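Caspase-3 (PDB 6WI4) is probably a cysteine protease of the caspase family that cleaves proteins after aspartate during apoptosis in a reef-building coral. Local coordinates at residues 184-187 against 188-192. Residues are numbered along the deposited sequence; the frame is centred on the assembly and turned at random.
Sequences MDIL and RMLTR
At the N-terminus of helix 186-197, D185 is the N-cap residue and its carboxylate meets the amides of the first turn. R188 N donates to D185 OD1 at 3.2 Å, nearly straight at 165° but from above the carboxylate plane, and L187 N adds a weak bond to the same oxygen. The CG of D185 sits between its own backbone N and carbonyl carbon (chi1 71°), which turns OD1 toward the amides of L187 and R188. D185 OD2 lies 3.2 Å from R188 CG; R188 NE stays 4.0 Å from OD2, a proximity of charges only.

Just before the cap, M184, extended through chi1 and chi2, crosses R188 at about a right angle, its CG 3.6 Å from R188 CB. It passes M189 in the opposite direction, CG to CG 3.7 Å. A bend at M184 chi3 (-71°) sets CE over one face of the R192 guanidinium, offset toward the rim, while SD approaches R192 CD at 3.4 Å. R188 O lies at the guanidinium edge, in its plane, and accepts from R192 NH1 at 2.9 Å. Replacing R192 with an alanine would probably uncover the SD–CE end of M184, letting it turn more easily, and cost R188 O its NH1 donor. One residue earlier in each turn, T191 N and T191 OG1 both donate to L187 O, from opposite faces of the carbonyl plane, while I186 and L190 pack inward on helix 168-180. An Asp N-cap combined with a hydrophobic staple between M184 and M189 thus starts this helix of the caspase domain.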
loop_
_atom_site.group_PDB
_atom_site.type_symbol
_atom_site.label_atom_id
_atom_site.label_comp_id
_atom_site.label_asym_id
_atom_site.label_seq_id
_atom_site.Cartn_x
_atom_site.Cartn_y
_atom_site.Cartn_z
ATOM N N MET A 184 -16.534 8.725 -3.293
ATOM C CA MET A 184 -15.951 9.046 -1.995
ATOM C C MET A 184 -14.450 9.288 -2.117
ATOM O O MET A 184 -13.742 8.516 -2.771
ATOM C CB MET A 184 -16.225 7.913 -1.000
ATOM C CG MET A 184 -15.840 8.232 0.424
ATOM S SD MET A 184 -16.246 6.881 1.531
ATOM C CE MET A 184 -18.029 7.012 1.533
ATOM N N ASP A 185 -13.960 10.340 -1.460
ATOM C CA ASP A 185 -12.552 10.697 -1.581
ATOM C C ASP A 185 -11.698 9.718 -0.780
ATOM O O ASP A 185 -12.190 8.996 0.091
ATOM C CB ASP A 185 -12.311 12.135 -1.119
ATOM C CG ASP A 185 -12.453 12.289 0.375
ATOM O OD1 ASP A 185 -11.449 12.101 1.091
ATOM O OD2 ASP A 185 -13.573 12.589 0.838
ATOM N N ILE A 186 -10.396 9.682 -1.093
ATOM C CA ILE A 186 -9.578 8.573 -0.599
ATOM C C ILE A 186 -9.436 8.604 0.921
ATOM O O ILE A 186 -9.370 7.549 1.554
ATOM C CB ILE A 186 -8.204 8.547 -1.291
ATOM C CG1 ILE A 186 -7.577 7.156 -1.108
ATOM C CG2 ILE A 186 -7.288 9.648 -0.766
ATOM C CD1 ILE A 186 -6.287 6.956 -1.926
ATOM N N LEU A 187 -9.363 9.789 1.536
ATOM C CA LEU A 187 -9.194 9.804 2.989
ATOM C C LEU A 187 -10.440 9.280 3.684
ATOM O O LEU A 187 -10.348 8.529 4.660
ATOM C CB LEU A 187 -8.844 11.207 3.486
ATOM C CG LEU A 187 -7.482 11.750 3.059
ATOM C CD1 LEU A 187 -7.201 13.027 3.819
ATOM C CD2 LEU A 187 -6.358 10.747 3.315
ATOM N N ARG A 188 -11.619 9.636 3.178
ATOM C CA ARG A 188 -12.841 9.070 3.737
ATOM C C ARG A 188 -12.901 7.563 3.535
ATOM O O ARG A 188 -13.342 6.828 4.428
ATOM C CB ARG A 188 -14.055 9.742 3.106
ATOM C CG ARG A 188 -14.237 11.154 3.590
ATOM C CD ARG A 188 -15.693 11.540 3.638
ATOM N NE ARG A 188 -15.827 12.886 4.177
ATOM C CZ ARG A 188 -16.981 13.518 4.314
ATOM N NH1 ARG A 188 -17.003 14.746 4.818
ATOM N NH2 ARG A 188 -18.110 12.920 3.948
ATOM N N MET A 189 -12.454 7.078 2.372
ATOM C CA MET A 189 -12.461 5.640 2.149
ATOM C C MET A 189 -11.488 4.945 3.088
ATOM O O MET A 189 -11.809 3.896 3.654
ATOM C CB MET A 189 -12.127 5.318 0.693
ATOM C CG MET A 189 -13.228 5.727 -0.266
ATOM S SD MET A 189 -13.143 4.890 -1.868
ATOM C CE MET A 189 -11.656 5.637 -2.531
ATOM N N LEU A 190 -10.300 5.525 3.286
ATOM C CA LEU A 190 -9.342 4.902 4.190
ATOM C C LEU A 190 -9.823 4.948 5.643
ATOM O O LEU A 190 -9.490 4.055 6.428
ATOM C CB LEU A 190 -7.966 5.555 4.017
ATOM C CG LEU A 190 -7.270 5.187 2.694
ATOM C CD1 LEU A 190 -6.046 6.062 2.461
ATOM C CD2 LEU A 190 -6.864 3.723 2.665
ATOM N N THR A 191 -10.617 5.960 6.013
ATOM C CA THR A 191 -11.256 5.950 7.329
ATOM C C THR A 191 -12.204 4.764 7.460
ATOM O O THR A 191 -12.228 4.086 8.495
ATOM C CB THR A 191 -11.984 7.274 7.551
ATOM O OG1 THR A 191 -11.025 8.339 7.561
ATOM C CG2 THR A 191 -12.720 7.279 8.894
ATOM N N ARG A 192 -12.971 4.477 6.406
ATOM C CA ARG A 192 -13.858 3.320 6.450
ATOM C C ARG A 192 -13.073 2.017 6.458
ATOM O O ARG A 192 -13.508 1.032 7.069
ATOM C CB ARG A 192 -14.824 3.379 5.274
ATOM C CG ARG A 192 -16.007 4.303 5.585
ATOM C CD ARG A 192 -16.517 5.043 4.385
ATOM N NE ARG A 192 -17.539 6.005 4.799
ATOM C CZ ARG A 192 -17.267 7.223 5.262
ATOM N NH1 ARG A 192 -16.005 7.631 5.368
ATOM N NH2 ARG A 192 -18.252 8.037 5.620
#